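Local coordinates for DUF1955 domain-containing protein (Sulfolobus tokodaii, PDB 1WY6) that is of unknown function but is built as an archaeal helical repeat protein, at residues 121-132 against 147-156. Sequence-based numbering, arbitrary orientation.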
ATOM      1  N   ASN A 121       4.778  16.154 -10.028  1.00 49.88           N
ATOM      2  CA  ASN A 121       3.871  15.216 -10.681  1.00 49.54           C
ATOM      3  C   ASN A 121       4.649  14.333 -11.659  1.00 46.97           C
ATOM      4  O   ASN A 121       5.050  14.781 -12.738  1.00 46.43           O
ATOM      5  CB  ASN A 121       2.767  15.981 -11.426  1.00 51.43           C
ATOM      6  CG  ASN A 121       1.523  15.130 -11.674  1.00 56.65           C
ATOM      7  OD1 ASN A 121       1.588  14.078 -12.314  1.00 59.54           O
ATOM      8  ND2 ASN A 121       0.384  15.587 -11.162  1.00 58.86           N
ATOM      9  N   GLU A 122       4.854  13.075 -11.277  1.00 43.57           N
ATOM     10  CA  GLU A 122       5.598  12.135 -12.111  1.00 39.49           C
ATOM     11  C   GLU A 122       4.877  10.798 -12.232  1.00 34.46           C
ATOM     12  O   GLU A 122       5.208   9.978 -13.089  1.00 30.27           O
ATOM     13  CB  GLU A 122       6.991  11.915 -11.518  1.00 39.17           C
ATOM     14  CG  GLU A 122       7.922  11.108 -12.398  1.00 44.05           C
ATOM     15  CD  GLU A 122       8.090  11.716 -13.781  1.00 50.57           C
ATOM     16  OE1 GLU A 122       8.404  12.923 -13.868  1.00 49.96           O
ATOM     17  OE2 GLU A 122       7.912  10.987 -14.783  1.00 53.75           O
ATOM     18  N   VAL A 123       3.892  10.584 -11.364  1.00 32.19           N
ATOM     19  CA  VAL A 123       3.125   9.341 -11.361  1.00 30.14           C
ATOM     20  C   VAL A 123       2.304   9.181 -12.633  1.00 28.10           C
ATOM     21  O   VAL A 123       1.941  10.169 -13.270  1.00 26.18           O
ATOM     22  CB  VAL A 123       2.171   9.279 -10.147  1.00 32.16           C
ATOM     23  CG1 VAL A 123       2.962   8.993  -8.880  1.00 32.03           C
ATOM     24  CG2 VAL A 123       1.413  10.593 -10.012  1.00 29.55           C
ATOM     25  N   SER A 124       2.019   7.933 -12.995  1.00 25.75           N
ATOM     26  CA  SER A 124       1.243   7.634 -14.189  1.00 25.40           C
ATOM     27  C   SER A 124      -0.221   8.010 -13.977  1.00 23.90           C
ATOM     28  O   SER A 124      -0.647   8.279 -12.857  1.00 22.85           O
ATOM     29  CB  SER A 124       1.345   6.146 -14.520  1.00 23.84           C
ATOM     30  OG  SER A 124       0.753   5.366 -13.500  1.00 25.71           O
ATOM     31  N   ALA A 125      -0.988   8.016 -15.060  1.00 24.39           N
ATOM     32  CA  ALA A 125      -2.401   8.359 -14.995  1.00 23.07           C
ATOM     33  C   ALA A 125      -3.181   7.371 -14.122  1.00 22.95           C
ATOM     34  O   ALA A 125      -4.079   7.767 -13.376  1.00 19.89           O
ATOM     35  CB  ALA A 125      -2.992   8.394 -16.408  1.00 24.84           C
ATOM     36  N   SER A 126      -2.835   6.090 -14.214  1.00 21.56           N
ATOM     37  CA  SER A 126      -3.524   5.059 -13.434  1.00 22.18           C
ATOM     38  C   SER A 126      -3.473   5.352 -11.938  1.00 18.84           C
ATOM     39  O   SER A 126      -4.487   5.284 -11.241  1.00 18.69           O
ATOM     40  CB  SER A 126      -2.917   3.683 -13.717  1.00 22.15           C
ATOM     41  OG  SER A 126      -1.534   3.667 -13.421  1.00 26.57           O
ATOM     42  N   ILE A 127      -2.289   5.684 -11.449  1.00  8.99           N
ATOM     43  CA  ILE A 127      -2.115   5.998 -10.042  1.00  8.99           C
ATOM     44  C   ILE A 127      -2.939   7.239  -9.666  1.00  8.99           C
ATOM     45  O   ILE A 127      -3.634   7.242  -8.646  1.00 16.72           O
ATOM     46  CB  ILE A 127      -0.602   6.175  -9.726  1.00  8.99           C
ATOM     47  CG1 ILE A 127       0.089   4.806  -9.837  1.00  8.99           C
ATOM     48  CG2 ILE A 127      -0.414   6.736  -8.325  1.00  8.99           C
ATOM     49  CD1 ILE A 127       1.613   4.839  -9.904  1.00  8.99           C
ATOM     50  N   LEU A 128      -2.887   8.284 -10.491  1.00 17.38           N
ATOM     51  CA  LEU A 128      -3.674   9.490 -10.222  1.00 18.76           C
ATOM     52  C   LEU A 128      -5.152   9.109 -10.126  1.00 17.04           C
ATOM     53  O   LEU A 128      -5.885   9.613  -9.271  1.00 17.96           O
ATOM     54  CB  LEU A 128      -3.503  10.515 -11.346  1.00 19.72           C
ATOM     55  CG  LEU A 128      -2.143  11.189 -11.518  1.00 25.25           C
ATOM     56  CD1 LEU A 128      -2.114  11.931 -12.844  1.00 25.15           C
ATOM     57  CD2 LEU A 128      -1.888  12.142 -10.362  1.00 29.00           C
ATOM     58  N   VAL A 129      -5.584   8.214 -11.010  1.00 15.32           N
ATOM     59  CA  VAL A 129      -6.974   7.776 -11.017  1.00 14.53           C
ATOM     60  C   VAL A 129      -7.337   6.970  -9.768  1.00 15.19           C
ATOM     61  O   VAL A 129      -8.410   7.165  -9.194  1.00 14.69           O
ATOM     62  CB  VAL A 129      -7.291   6.929 -12.266  1.00 13.93           C
ATOM     63  CG1 VAL A 129      -8.622   6.223 -12.093  1.00 11.37           C
ATOM     64  CG2 VAL A 129      -7.342   7.825 -13.498  1.00 18.86           C
ATOM     65  N   ALA A 130      -6.446   6.070  -9.358  1.00 14.87           N
ATOM     66  CA  ALA A 130      -6.670   5.242  -8.181  1.00 15.62           C
ATOM     67  C   ALA A 130      -6.873   6.120  -6.943  1.00 13.57           C
ATOM     68  O   ALA A 130      -7.876   5.984  -6.252  1.00 14.32           O
ATOM     69  CB  ALA A 130      -5.489   4.281  -7.973  1.00 17.22           C
ATOM     70  N   ILE A 131      -5.935   7.027  -6.680  1.00 14.39           N
ATOM     71  CA  ILE A 131      -6.032   7.923  -5.522  1.00 14.82           C
ATOM     72  C   ILE A 131      -7.225   8.885  -5.606  1.00 14.99           C
ATOM     73  O   ILE A 131      -7.881   9.163  -4.598  1.00 13.05           O
ATOM     74  CB  ILE A 131      -4.728   8.763  -5.324  1.00 15.08           C
ATOM     75  CG1 ILE A 131      -3.578   7.870  -4.849  1.00 20.98           C
ATOM     76  CG2 ILE A 131      -4.950   9.846  -4.271  1.00 17.43           C
ATOM     77  CD1 ILE A 131      -2.998   6.973  -5.899  1.00 28.26           C
ATOM     78  N   ALA A 132      -7.500   9.393  -6.804  1.00 14.28           N
ATOM     79  CA  ALA A 132      -8.618  10.311  -7.005  1.00 13.37           C
ATOM     80  C   ALA A 132      -9.931   9.667  -6.579  1.00 14.37           C
ATOM     81  O   ALA A 132     -10.719  10.252  -5.835  1.00  9.72           O
ATOM     82  CB  ALA A 132      -8.699  10.722  -8.477  1.00 13.80           C
ATOM     83  N   LEU A 147      -6.930  15.678  -9.387  1.00 18.20           N
ATOM     84  CA  LEU A 147      -6.172  14.524  -9.865  1.00 16.06           C
ATOM     85  C   LEU A 147      -6.704  13.991 -11.192  1.00 15.39           C
ATOM     86  O   LEU A 147      -5.932  13.730 -12.112  1.00 15.42           O
ATOM     87  CB  LEU A 147      -6.179  13.409  -8.805  1.00 17.28           C
ATOM     88  CG  LEU A 147      -5.358  13.699  -7.540  1.00 15.41           C
ATOM     89  CD1 LEU A 147      -5.492  12.564  -6.526  1.00 16.32           C
ATOM     90  CD2 LEU A 147      -3.901  13.873  -7.935  1.00 21.22           C
ATOM     91  N   LEU A 148      -8.021  13.826 -11.292  1.00 13.27           N
ATOM     92  CA  LEU A 148      -8.616  13.342 -12.535  1.00 13.83           C
ATOM     93  C   LEU A 148      -8.333  14.324 -13.663  1.00 15.23           C
ATOM     94  O   LEU A 148      -8.209  13.927 -14.816  1.00 19.58           O
ATOM     95  CB  LEU A 148     -10.128  13.146 -12.384  1.00 13.67           C
ATOM     96  CG  LEU A 148     -10.561  11.894 -11.609  1.00 15.26           C
ATOM     97  CD1 LEU A 148     -12.090  11.823 -11.547  1.00 10.60           C
ATOM     98  CD2 LEU A 148      -9.987  10.657 -12.281  1.00 15.56           C
ATOM     99  N   ILE A 149      -8.239  15.608 -13.331  1.00 16.59           N
ATOM    100  CA  ILE A 149      -7.940  16.624 -14.331  1.00 20.35           C
ATOM    101  C   ILE A 149      -6.513  16.386 -14.818  1.00 21.27           C
ATOM    102  O   ILE A 149      -6.249  16.418 -16.019  1.00 22.46           O
ATOM    103  CB  ILE A 149      -8.075  18.060 -13.749  1.00 20.46           C
ATOM    104  CG1 ILE A 149      -9.557  18.414 -13.588  1.00 17.26           C
ATOM    105  CG2 ILE A 149      -7.384  19.065 -14.663  1.00 23.12           C
ATOM    106  CD1 ILE A 149      -9.806  19.755 -12.936  1.00 24.09           C
ATOM    107  N   GLU A 150      -5.601  16.131 -13.880  1.00 20.43           N
ATOM    108  CA  GLU A 150      -4.210  15.858 -14.226  1.00 20.84           C
ATOM    109  C   GLU A 150      -4.091  14.566 -15.036  1.00 17.53           C
ATOM    110  O   GLU A 150      -3.293  14.482 -15.964  1.00 15.24           O
ATOM    111  CB  GLU A 150      -3.346  15.755 -12.966  1.00 22.70           C
ATOM    112  CG  GLU A 150      -1.888  15.413 -13.263  1.00 30.97           C
ATOM    113  CD  GLU A 150      -1.170  16.492 -14.068  1.00 34.58           C
ATOM    114  OE1 GLU A 150      -0.133  16.171 -14.683  1.00 38.62           O
ATOM    115  OE2 GLU A 150      -1.632  17.656 -14.080  1.00 30.04           O
ATOM    116  N   ALA A 151      -4.883  13.559 -14.682  1.00 16.68           N
ATOM    117  CA  ALA A 151      -4.865  12.282 -15.398  1.00 16.08           C
ATOM    118  C   ALA A 151      -5.363  12.482 -16.831  1.00 16.00           C
ATOM    119  O   ALA A 151      -4.873  11.855 -17.767  1.00 14.89           O
ATOM    120  CB  ALA A 151      -5.748  11.266 -14.682  1.00 15.82           C
ATOM    121  N   CYS A 152      -6.358  13.347 -16.988  1.00 18.39           N
ATOM    122  CA  CYS A 152      -6.914  13.645 -18.302  1.00 17.60           C
ATOM    123  C   CYS A 152      -5.803  14.311 -19.115  1.00 19.93           C
ATOM    124  O   CYS A 152      -5.584  13.992 -20.288  1.00 20.23           O
ATOM    125  CB  CYS A 152      -8.133  14.574 -18.142  1.00 18.69           C
ATOM    126  SG  CYS A 152      -8.830  15.221 -19.698  1.00 14.30           S
ATOM    127  N   LYS A 153      -5.084  15.223 -18.471  1.00 22.23           N
ATOM    128  CA  LYS A 153      -3.974  15.917 -19.112  1.00 22.96           C
ATOM    129  C   LYS A 153      -2.905  14.923 -19.561  1.00 24.45           C
ATOM    130  O   LYS A 153      -2.311  15.085 -20.626  1.00 23.96           O
ATOM    131  CB  LYS A 153      -3.359  16.925 -18.146  1.00 24.36           C
ATOM    132  CG  LYS A 153      -2.172  17.682 -18.717  1.00 23.27           C
ATOM    133  CD  LYS A 153      -1.677  18.730 -17.740  1.00 21.50           C
ATOM    134  CE  LYS A 153      -0.517  19.525 -18.315  1.00 25.31           C
ATOM    135  NZ  LYS A 153      -0.295  20.786 -17.543  1.00 17.48           N
ATOM    136  N   LYS A 154      -2.664  13.896 -18.746  1.00 24.21           N
ATOM    137  CA  LYS A 154      -1.674  12.874 -19.069  1.00 23.39           C
ATOM    138  C   LYS A 154      -2.182  11.925 -20.144  1.00 23.18           C
ATOM    139  O   LYS A 154      -1.480  10.990 -20.530  1.00 22.39           O
ATOM    140  CB  LYS A 154      -1.303  12.057 -17.827  1.00 24.53           C
ATOM    141  CG  LYS A 154      -0.430  12.779 -16.818  1.00 29.84           C
ATOM    142  CD  LYS A 154      -0.047  11.830 -15.690  1.00 30.49           C
ATOM    143  CE  LYS A 154       0.921  12.485 -14.730  1.00 36.67           C
ATOM    144  NZ  LYS A 154       2.190  12.832 -15.411  1.00 38.82           N
ATOM    145  N   GLY A 155      -3.408  12.156 -20.610  1.00 24.24           N
ATOM    146  CA  GLY A 155      -3.977  11.326 -21.659  1.00 22.77           C
ATOM    147  C   GLY A 155      -4.920  10.209 -21.244  1.00 20.35           C
ATOM    148  O   GLY A 155      -5.252   9.355 -22.063  1.00 19.46           O
ATOM    149  N   GLU A 156      -5.362  10.205 -19.989  1.00 19.64           N
ATOM    150  CA  GLU A 156      -6.271   9.160 -19.527  1.00 20.40           C
ATOM    151  C   GLU A 156      -7.704   9.443 -19.976  1.00 17.55           C
ATOM    152  O   GLU A 156      -8.369  10.335 -19.447  1.00 17.71           O
ATOM    153  CB  GLU A 156      -6.208   9.034 -18.001  1.00 18.96           C
ATOM    154  CG  GLU A 156      -7.157   7.984 -17.436  1.00 22.78           C
ATOM    155  CD  GLU A 156      -6.783   6.576 -17.842  1.00 33.67           C
ATOM    156  OE1 GLU A 156      -7.615   5.669 -17.650  1.00 31.76           O
ATOM    157  OE2 GLU A 156      -5.656   6.373 -18.343  1.00 43.52           O
TER
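Leu128 and Leu147 both hold CG beside their own backbone N (chi1 -68° and -70°). The two side chains cross obliquely and meet through their methyls, with Leu128 CD2 3.6 Å from Leu147 CD2. The other methyl of Leu147, CD1, lies 3.6 Å from Ile131 CG2. The other methyl of Leu128, CD1, touches both Glu150 CG and Lys154 CD. The anti chi1 of Glu150 carries its CG to the amide of Asn121, which comes from the opposite direction, and to Leu128. Glu150 CG lies 3.5 Å from Leu128 CD1, and the bend at chi2 turns the carboxylate. With an alanine here, CG and the carboxylate go, and the Asn121 amide and one flank of Leu128 CD1 would probably lose their cover. The pair is an antiparallel helical hairpin, the arrangement common in helical repeat proteins. The short segments 125-132 and 147-153 of helices 125-137 and 141-153 run at 161°, axes 8.5 Å apart at closest approach. Small residues line the interface: Ala125 and Ala151 have CA atoms 4.7 Å apart, and Ala132 CB touches both Leu147 CB and Leu148 CG. Val129 CG2 touches Ala151 CB, Leu148 CD2 and Glu156 CG. Helix 107-117 packs on Leu128, Ile131 and Leu147, while helix 157-164 covers Leu148 and Ala151. At the open end of the hairpin, Lys154 crosses Leu128 at about a right angle and bends at chi4. Its NZ is 3.4 Å from Val123 O, but the angle is too poor for a hydrogen bond. Gly155, with positive phi, follows helix 141-153 in a Schellman motif, and Glu156 CB then packs 3.6 Å from Ala125 CB.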